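Local coordinates for amino acid ABC transporter, periplasmic amino acid-binding protein, putative (Streptococcus pneumoniae, PDB 4I62) that probably serves as the extracellular substrate-binding component of an amino acid ABC transporter, enclosing L-arginine between two lobes, at residues K40-N46 with K101-S107; A74-L79 with A241-T245; M88-N92 with Q156-I160. All coordinates share one frame; numbering follows the deposited sequence.

Contact 1 of 3, residues K40-N46 with K101-S107. With ARG (arginine), chain B.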
loop_
_atom_site.group_PDB
_atom_site.type_symbol
_atom_site.label_atom_id
_atom_site.label_comp_id
_atom_site.label_asym_id
_atom_site.label_seq_id
_atom_site.Cartn_x
_atom_site.Cartn_y
_atom_site.Cartn_z
ATOM N N LYS A 40 3.895 22.080 9.573
ATOM C CA LYS A 40 4.082 20.632 9.486
ATOM C C LYS A 40 3.066 20.033 8.528
ATOM O O LYS A 40 2.027 20.626 8.289
ATOM C CB LYS A 40 4.016 19.958 10.851
ATOM C CG LYS A 40 2.694 20.050 11.522
ATOM C CD LYS A 40 2.849 19.446 12.914
ATOM C CE LYS A 40 1.540 19.390 13.645
ATOM N NZ LYS A 40 1.765 18.810 15.007
ATOM N N LEU A 41 3.449 18.903 7.954
ATOM C CA LEU A 41 2.649 18.148 7.001
ATOM C C LEU A 41 2.319 16.823 7.683
ATOM O O LEU A 41 3.227 16.062 8.003
ATOM C CB LEU A 41 3.469 17.878 5.727
ATOM C CG LEU A 41 2.790 17.012 4.650
ATOM C CD1 LEU A 41 1.666 17.772 3.981
ATOM C CD2 LEU A 41 3.827 16.529 3.646
ATOM N N VAL A 42 1.038 16.530 7.900
ATOM C CA VAL A 42 0.630 15.297 8.575
ATOM C C VAL A 42 0.223 14.250 7.552
ATOM O O VAL A 42 -0.684 14.476 6.756
ATOM C CB VAL A 42 -0.533 15.569 9.559
ATOM C CG1 VAL A 42 -0.897 14.282 10.294
ATOM C CG2 VAL A 42 -0.178 16.663 10.590
ATOM N N VAL A 43 0.936 13.131 7.544
ATOM C CA VAL A 43 0.732 12.069 6.546
ATOM C C VAL A 43 0.209 10.807 7.225
ATOM O O VAL A 43 0.880 10.220 8.074
ATOM C CB VAL A 43 2.063 11.771 5.834
ATOM C CG1 VAL A 43 1.913 10.577 4.858
ATOM C CG2 VAL A 43 2.567 13.006 5.044
ATOM N N ALA A 44 -0.976 10.407 6.812
ATOM C CA ALA A 44 -1.592 9.155 7.291
ATOM C C ALA A 44 -1.086 7.967 6.495
ATOM O O ALA A 44 -1.007 8.032 5.257
ATOM C CB ALA A 44 -3.105 9.240 7.201
ATOM N N LEU A 45 -0.799 6.869 7.188
ATOM C CA LEU A 45 -0.320 5.673 6.517
ATOM C C LEU A 45 -0.454 4.456 7.444
ATOM O O LEU A 45 -0.557 4.599 8.665
ATOM C CB LEU A 45 1.115 5.819 6.014
ATOM C CG LEU A 45 2.237 5.777 7.047
ATOM C CD1 LEU A 45 3.564 5.882 6.342
ATOM C CD2 LEU A 45 2.166 6.760 8.209
ATOM N N ASN A 46 -0.416 3.269 6.849
ATOM C CA ASN A 46 -0.444 2.015 7.597
ATOM C C ASN A 46 0.867 1.268 7.351
ATOM O O ASN A 46 1.055 0.695 6.262
ATOM C CB ASN A 46 -1.627 1.184 7.129
ATOM C CG ASN A 46 -1.579 -0.216 7.699
ATOM O OD1 ASN A 46 -1.546 -1.218 6.954
ATOM N ND2 ASN A 46 -1.493 -0.300 9.018
ATOM N N LYS A 101 -8.037 15.163 9.776
ATOM C CA LYS A 101 -7.084 14.713 10.786
ATOM C C LYS A 101 -5.676 14.464 10.224
ATOM O O LYS A 101 -4.698 14.397 10.978
ATOM C CB LYS A 101 -7.619 13.452 11.462
ATOM C CG LYS A 101 -8.934 13.663 12.189
ATOM C CD LYS A 101 -9.627 12.340 12.493
ATOM C CE LYS A 101 -8.878 11.520 13.524
ATOM N NZ LYS A 101 -9.627 10.259 13.856
ATOM N N ALA A 102 -5.580 14.298 8.908
ATOM C CA ALA A 102 -4.294 14.227 8.216
ATOM C C ALA A 102 -4.393 15.058 6.950
ATOM O O ALA A 102 -5.495 15.254 6.419
ATOM C CB ALA A 102 -3.929 12.782 7.886
ATOM N N ASP A 103 -3.257 15.539 6.446
ATOM C CA ASP A 103 -3.229 16.343 5.225
ATOM C C ASP A 103 -3.137 15.507 3.946
ATOM O O ASP A 103 -3.719 15.876 2.917
ATOM C CB ASP A 103 -2.025 17.280 5.277
ATOM C CG ASP A 103 -2.088 18.209 6.465
ATOM O OD1 ASP A 103 -3.157 18.830 6.667
ATOM O OD2 ASP A 103 -1.101 18.298 7.239
ATOM N N LEU A 104 -2.382 14.411 4.003
ATOM C CA LEU A 104 -2.174 13.528 2.849
ATOM C C LEU A 104 -2.280 12.097 3.331
ATOM O O LEU A 104 -1.919 11.814 4.472
ATOM C CB LEU A 104 -0.770 13.700 2.229
ATOM C CG LEU A 104 -0.430 15.075 1.692
ATOM C CD1 LEU A 104 1.027 15.096 1.229
ATOM C CD2 LEU A 104 -1.384 15.485 0.548
ATOM N N ALA A 105 -2.707 11.220 2.430
ATOM C CA ALA A 105 -2.500 9.783 2.604
ATOM C C ALA A 105 -1.424 9.374 1.615
ATOM O O ALA A 105 -1.621 9.511 0.400
ATOM C CB ALA A 105 -3.773 8.995 2.340
ATOM N N ILE A 106 -0.304 8.886 2.143
ATOM C CA ILE A 106 0.769 8.333 1.313
ATOM C C ILE A 106 1.000 6.931 1.888
ATOM O O ILE A 106 1.719 6.765 2.881
ATOM C CB ILE A 106 2.073 9.174 1.325
ATOM C CG1 ILE A 106 1.766 10.654 1.063
ATOM C CG2 ILE A 106 3.016 8.609 0.266
ATOM C CD1 ILE A 106 3.016 11.554 1.106
ATOM N N SER A 107 0.331 5.942 1.287
ATOM C CA SER A 107 0.202 4.665 1.962
ATOM C C SER A 107 -0.083 3.557 0.951
ATOM O O SER A 107 -0.907 2.654 1.219
ATOM C CB SER A 107 -0.899 4.730 3.031
ATOM O OG SER A 107 -0.863 3.631 3.951
HETATM N N ARG B . -3.382 -0.465 -2.900
HETATM C CA ARG B . -4.458 -0.970 -2.007
HETATM C C ARG B . -5.545 0.081 -1.794
HETATM O O ARG B . -5.290 1.280 -2.031
HETATM C CB ARG B . -3.886 -1.493 -0.703
HETATM C CG ARG B . -3.031 -0.466 0.043
HETATM C CD ARG B . -2.717 -0.908 1.457
HETATM N NE ARG B . -1.670 -0.073 2.016
HETATM C CZ ARG B . -1.188 -0.175 3.238
HETATM N NH1 ARG B . -0.236 0.658 3.644
HETATM N NH2 ARG B . -1.664 -1.105 4.064
HETATM O OXT ARG B . -6.659 -0.329 -1.330
#
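Val42 and Asp103 are joined by backbone and side chain alike where strand 40-45 meets its parallel neighbour, strand 104-105. Among the main-chain bonds, Val42 O takes two N-H groups in succession, Asp103 N at 2.8 Å, tilted from the carbonyl plane, and Leu104 N at 3.2 Å, lying in it. The ladder runs on through Ala44 N to Leu104 O at 2.9 Å, followed by a weak bond from Ile106 N to Ala44 O.

Asp103 supplies the polar side chain. Its CG sits beside the residue's own backbone N (chi1 -60°), which turns the carboxylate back to Val42, and Val42 N reaches the anti side of OD2 at 2.9 Å in an almost straight bond (172°). OD2 thus acts much as a main-chain carbonyl would, and Lys38 adds a salt bridge to the same oxygen.

The two strands belong to the parallel sheet of one lobe of a type II periplasmic binding protein, with 40-45 between 82-87 and 104-105. Apolar side chains pack on both faces. Toward helix 67-79, the CG1 atoms of Val43 and Ile106 meet at 3.8 Å, and Leu41 lays its methyls against Leu104 CD1. On the other face, where Ala105 touches helix 90-98, Ala44 CB rests on Ala102 CB at 3.7 Å.

At the C-terminal end of the pair lies the arginine pocket. Ser107 OG accepts Asn46 N at 3.0 Å and also NH1 of the bound arginine, linking the two segments through one hydroxyl. Ser107 O receives ligand NE at 2.9 Å as well as NH1, while Asn46 O takes NH1 and Asn46 OD1 takes NH2. Asn46 OD1 also accepts Gln156 NE2, and Asn46 ND2 bonds to Met88 O, which fixes the amide's rotation before the guanidinium group.

Contact 2 of 3, residues A74-L79 with A241-T245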
loop_
_atom_site.group_PDB
_atom_site.type_symbol
_atom_site.label_atom_id
_atom_site.label_comp_id
_atom_site.label_asym_id
_atom_site.label_seq_id
_atom_site.Cartn_x
_atom_site.Cartn_y
_atom_site.Cartn_z
ATOM N N ALA A 74 10.286 14.254 0.904
ATOM C CA ALA A 74 10.542 15.138 -0.224
ATOM C C ALA A 74 9.437 16.182 -0.370
ATOM O O ALA A 74 9.703 17.348 -0.670
ATOM C CB ALA A 74 10.751 14.332 -1.525
ATOM N N ILE A 75 8.176 15.771 -0.180
ATOM C CA ILE A 75 7.072 16.716 -0.248
ATOM C C ILE A 75 7.170 17.751 0.872
ATOM O O ILE A 75 6.971 18.928 0.647
ATOM C CB ILE A 75 5.708 15.958 -0.234
ATOM C CG1 ILE A 75 5.588 15.056 -1.454
ATOM C CG2 ILE A 75 4.555 16.947 -0.102
ATOM C CD1 ILE A 75 4.455 14.041 -1.342
ATOM N N ALA A 76 7.457 17.301 2.091
ATOM C CA ALA A 76 7.569 18.224 3.216
ATOM C C ALA A 76 8.699 19.226 2.963
ATOM O O ALA A 76 8.532 20.408 3.227
ATOM C CB ALA A 76 7.797 17.463 4.514
ATOM N N THR A 77 9.834 18.769 2.426
ATOM C CA THR A 77 10.967 19.649 2.098
ATOM C C THR A 77 10.529 20.684 1.048
ATOM O O THR A 77 10.838 21.888 1.168
ATOM C CB THR A 77 12.159 18.822 1.540
ATOM O OG1 THR A 77 12.672 17.977 2.580
ATOM C CG2 THR A 77 13.270 19.735 1.035
ATOM N N GLU A 78 9.803 20.244 0.017
ATOM C CA GLU A 78 9.269 21.144 -1.018
ATOM C C GLU A 78 8.391 22.242 -0.421
ATOM O O GLU A 78 8.484 23.402 -0.840
ATOM C CB GLU A 78 8.492 20.350 -2.086
ATOM C CG GLU A 78 7.787 21.213 -3.136
ATOM C CD GLU A 78 8.752 22.034 -3.960
ATOM O OE1 GLU A 78 9.878 21.548 -4.224
ATOM O OE2 GLU A 78 8.386 23.170 -4.354
ATOM N N LEU A 79 7.574 21.887 0.569
ATOM C CA LEU A 79 6.676 22.820 1.225
ATOM C C LEU A 79 7.358 23.651 2.319
ATOM O O LEU A 79 6.762 24.587 2.843
ATOM C CB LEU A 79 5.528 22.044 1.855
ATOM C CG LEU A 79 4.575 21.338 0.880
ATOM C CD1 LEU A 79 3.610 20.398 1.607
ATOM C CD2 LEU A 79 3.788 22.362 0.097
ATOM N N ALA A 241 2.212 21.026 -5.437
ATOM C CA ALA A 241 3.433 20.717 -4.734
ATOM C C ALA A 241 3.752 19.232 -4.755
ATOM O O ALA A 241 4.923 18.852 -4.958
ATOM C CB ALA A 241 3.377 21.246 -3.306
ATOM N N VAL A 242 2.736 18.413 -4.527
ATOM C CA VAL A 242 2.932 16.985 -4.559
ATOM C C VAL A 242 3.350 16.534 -5.954
ATOM O O VAL A 242 4.291 15.728 -6.109
ATOM C CB VAL A 242 1.649 16.272 -4.070
ATOM C CG1 VAL A 242 1.799 14.795 -4.247
ATOM C CG2 VAL A 242 1.373 16.581 -2.610
ATOM N N ASP A 243 2.659 17.022 -6.974
ATOM C CA ASP A 243 2.963 16.594 -8.351
ATOM C C ASP A 243 4.324 17.089 -8.835
ATOM O O ASP A 243 4.988 16.374 -9.578
ATOM C CB ASP A 243 1.838 17.032 -9.293
ATOM C CG ASP A 243 0.608 16.142 -9.152
ATOM O OD1 ASP A 243 0.662 15.144 -8.386
ATOM O OD2 ASP A 243 -0.400 16.383 -9.801
ATOM N N LYS A 244 4.738 18.295 -8.433
ATOM C CA LYS A 244 6.084 18.763 -8.752
ATOM C C LYS A 244 7.121 17.791 -8.186
ATOM O O LYS A 244 8.123 17.492 -8.821
ATOM C CB LYS A 244 6.294 20.163 -8.164
ATOM C CG LYS A 244 7.706 20.695 -8.301
ATOM C CD LYS A 244 7.836 22.031 -7.584
ATOM C CE LYS A 244 9.157 22.720 -7.883
ATOM N NZ LYS A 244 10.328 21.836 -7.657
ATOM N N THR A 245 6.874 17.327 -6.962
ATOM C CA THR A 245 7.791 16.411 -6.290
ATOM C C THR A 245 7.834 15.041 -6.970
ATOM O O THR A 245 8.917 14.505 -7.228
ATOM C CB THR A 245 7.430 16.283 -4.789
ATOM O OG1 THR A 245 7.392 17.567 -4.188
ATOM C CG2 THR A 245 8.430 15.417 -4.047
HETATM O O HOH W 1 9.932 18.867 -5.059
#
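Ala74 and Ile75 press against Thr245 on the closely packed side of this helix pair. The Thr245 methyl CG2 comes to 3.6 Å from Ala74 CB and to 3.9 Å from Ile75 CG1, the Ile75 and Thr245 side chains crossing at about a right angle. One turn back along helix 236-251, Val242 spreads both methyls over the tip of Ile75, CG1 lying 4.0 Å from Ile75 CD1. Leu79 closes the row, its CD2 branch 3.6 Å from Ala241 CB. The inner sides of Ile75 and Leu79 continue onto Leu41 of strand 40-45, so this edge of the contact runs into the apolar layer between helix 67-79 and the sheet.

The segment axes approach to 9.3 Å at 119° between their N-to-C directions. In the type II periplasmic binding protein fold the chain returns to the first lobe after building the second, and here the late helix 236-251 is laid against the early helix 67-79.

Thr245 marks the change from apolar to polar. With OG1 beside its own backbone N (chi1 -55°), the hydroxyl bonds to Ala241 O at 2.9 Å and leaves the methyl for Ala74 and Ile75. Ala241 O therefore holds both Thr245 OG1 and Thr245 N, one from each face of its carbonyl plane.

The solvent side is much looser. Glu78 CG lies anti to the backbone N, and the chain bends at chi2 (63°), with CB and CG alongside Thr245 OG1. A water donates to Glu78 OE1 at 2.8 Å and also to Thr245 OG1, bridging the helices. Lys244 passes across the Glu78 carboxylate, its CD and CE methylenes against Glu78 OE2. Its NZ makes just a long, weak salt bridge to Glu78 OE1 at 3.5 Å, and, as Lys244 has two conformers, the pairing is doubtful.

Contact 3 of 3, residues M88-N92 with Q156-I160. With ARG (arginine), chain B.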
loop_
_atom_site.group_PDB
_atom_site.type_symbol
_atom_site.label_atom_id
_atom_site.label_comp_id
_atom_site.label_asym_id
_atom_site.label_seq_id
_atom_site.Cartn_x
_atom_site.Cartn_y
_atom_site.Cartn_z
ATOM N N MET A 88 -1.694 4.322 11.403
ATOM C CA MET A 88 -3.014 3.866 11.773
ATOM C C MET A 88 -3.368 2.657 10.936
ATOM O O MET A 88 -2.637 2.299 10.020
ATOM C CB MET A 88 -4.015 4.995 11.594
ATOM C CG MET A 88 -4.178 5.428 10.143
ATOM S SD MET A 88 -5.230 6.890 9.930
ATOM C CE MET A 88 -4.275 8.173 10.687
ATOM N N SER A 89 -4.479 2.036 11.260
ATOM C CA SER A 89 -4.953 0.947 10.423
ATOM C C SER A 89 -5.296 1.433 9.033
ATOM O O SER A 89 -5.784 2.570 8.853
ATOM C CB SER A 89 -6.196 0.321 11.042
ATOM O OG SER A 89 -7.266 1.244 11.065
ATOM N N PHE A 90 -5.058 0.585 8.028
ATOM C CA PHE A 90 -5.295 1.047 6.664
ATOM C C PHE A 90 -6.734 1.501 6.446
ATOM O O PHE A 90 -6.992 2.504 5.761
ATOM C CB PHE A 90 -4.913 0.030 5.608
ATOM C CG PHE A 90 -5.101 0.575 4.214
ATOM C CD1 PHE A 90 -4.214 1.530 3.719
ATOM C CD2 PHE A 90 -6.186 0.214 3.406
ATOM C CE1 PHE A 90 -4.385 2.072 2.474
ATOM C CE2 PHE A 90 -6.357 0.779 2.174
ATOM C CZ PHE A 90 -5.444 1.695 1.686
ATOM N N ASP A 91 -7.665 0.772 7.042
ATOM C CA ASP A 91 -9.111 1.014 6.978
ATOM C C ASP A 91 -9.470 2.445 7.383
ATOM O O ASP A 91 -10.554 2.926 7.053
ATOM C CB ASP A 91 -9.852 -0.013 7.874
ATOM C CG ASP A 91 -11.273 -0.285 7.420
ATOM O OD1 ASP A 91 -11.555 -0.185 6.204
ATOM O OD2 ASP A 91 -12.104 -0.611 8.287
ATOM N N ASN A 92 -8.596 3.093 8.176
ATOM C CA ASN A 92 -8.865 4.440 8.677
ATOM C C ASN A 92 -8.096 5.561 7.952
ATOM O O ASN A 92 -8.328 6.776 8.226
ATOM C CB ASN A 92 -8.569 4.502 10.179
ATOM C CG ASN A 92 -9.462 3.566 10.993
ATOM O OD1 ASN A 92 -9.040 3.011 12.022
ATOM N ND2 ASN A 92 -10.658 3.369 10.530
ATOM N N GLN A 156 -6.849 -7.394 2.866
ATOM C CA GLN A 156 -6.834 -6.377 3.910
ATOM C C GLN A 156 -8.131 -5.572 3.912
ATOM O O GLN A 156 -8.611 -5.095 2.874
ATOM C CB GLN A 156 -5.619 -5.453 3.764
ATOM C CG GLN A 156 -5.576 -4.413 4.924
ATOM C CD GLN A 156 -4.330 -3.547 4.975
ATOM O OE1 GLN A 156 -3.892 -3.019 3.964
ATOM N NE2 GLN A 156 -3.772 -3.371 6.148
ATOM N N LYS A 157 -8.693 -5.398 5.104
ATOM C CA LYS A 157 -9.898 -4.597 5.243
ATOM C C LYS A 157 -9.686 -3.175 4.739
ATOM O O LYS A 157 -8.689 -2.522 5.109
ATOM C CB LYS A 157 -10.324 -4.561 6.701
ATOM C CG LYS A 157 -11.763 -4.098 6.901
ATOM C CD LYS A 157 -12.083 -3.887 8.392
ATOM C CE LYS A 157 -13.556 -3.625 8.634
ATOM N NZ LYS A 157 -14.045 -2.500 7.809
ATOM N N GLY A 158 -10.613 -2.696 3.903
ATOM C CA GLY A 158 -10.519 -1.344 3.361
ATOM C C GLY A 158 -9.741 -1.254 2.064
ATOM O O GLY A 158 -9.645 -0.153 1.508
ATOM N N SER A 159 -9.185 -2.367 1.598
ATOM C CA SER A 159 -8.358 -2.330 0.383
ATOM C C SER A 159 -9.171 -2.625 -0.875
ATOM O O SER A 159 -10.240 -3.265 -0.824
ATOM C CB SER A 159 -7.222 -3.353 0.494
ATOM O OG SER A 159 -7.695 -4.695 0.380
ATOM N N ILE A 160 -8.610 -2.248 -2.030
ATOM C CA ILE A 160 -9.244 -2.623 -3.277
ATOM C C ILE A 160 -9.161 -4.129 -3.524
ATOM O O ILE A 160 -9.959 -4.679 -4.291
ATOM C CB ILE A 160 -8.713 -1.818 -4.482
ATOM C CG1 ILE A 160 -7.280 -2.174 -4.844
ATOM C CG2 ILE A 160 -8.832 -0.307 -4.248
ATOM C CD1 ILE A 160 -6.913 -1.772 -6.255
HETATM N N ARG B . -3.382 -0.465 -2.900
HETATM C CA ARG B . -4.458 -0.970 -2.007
HETATM C C ARG B . -5.545 0.081 -1.794
HETATM O O ARG B . -5.290 1.280 -2.031
HETATM C CB ARG B . -3.886 -1.493 -0.703
HETATM C CG ARG B . -3.031 -0.466 0.043
HETATM C CD ARG B . -2.717 -0.908 1.457
HETATM N NE ARG B . -1.670 -0.073 2.016
HETATM C CZ ARG B . -1.188 -0.175 3.238
HETATM N NH1 ARG B . -0.236 0.658 3.644
HETATM N NH2 ARG B . -1.664 -1.105 4.064
HETATM O OXT ARG B . -6.659 -0.329 -1.330
HETATM O O HOH W 2 -7.197 -2.098 7.426
#
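Phe90 and Gln156 both send CG anti to the backbone N, Phe90 with chi1 -177°, placing the Phe90 ring and, at the end of an extended chain, the Gln156 amide beside the bound arginine. Ring and amide planes are only 14° apart, with Gln156 OE1 3.6 Å from Phe90 CB. The ligand's aliphatic chain lies over one ring face, its CD atom 3.5 Å above the plane of Phe90 and over the centre. At the ring edge, Gly158 O is 3.5 Å from Phe90 CE2. Gln156 OE1 accepts NH2 of the ligand at 2.9 Å, and its NE2 is held by Pro178 O, so both ends of the amide are engaged and its flip is settled.

Gln156 to Ser159 form a type II beta turn, with Gly158 at a positive phi, that leads from strand 152-156 into helix 160-168. This loop of the second lobe faces the start of helix 90-98 in the first, and the pair spans the closed interlobe cleft of the type II periplasmic binding protein fold. Ser159 is the N-cap of helix 160-168. Its OG donates to a lone pair of Gln156 O at 2.7 Å and receives Glu162 N. Ile160 N then bonds to ligand OXT at 2.8 Å, where the helix start would probably stabilise the negative carboxylate.

Away from the ligand, a water joins the lobes, accepting from Asp91 N and donating to Lys157 O at 2.8 Å. Lys157 brings NZ to 2.8 Å from Asp91 OD2 in a salt bridge, on the syn side but well out of the carboxylate plane; both residues have two conformers, so this bridge is doubtful as a permanent tie.

In the fold
From the N terminus the chain enters contact 1 on strand 40-45, runs through the end of helix 67-79 (74-79), the first half of contact 2, and then 88-92, the first half of contact 3, before 101-107 closes contact 1. Contact 1 therefore crosses both others. After passing into the second lobe, 156-160 closes contact 3, and 241-245 in helix 236-251 later closes contact 2 with contact 3 nested inside its long loop. Leu41 and Ile106 pack on Ile75, joining sheet and helix pair, whereas a probable hydrogen bond from Met88 N to Leu45 O joins contact 1 to contact 3. Contacts 1 and 3 share the bound arginine; contact 2 lies about 15 Å from contact 3 at the nearest atoms.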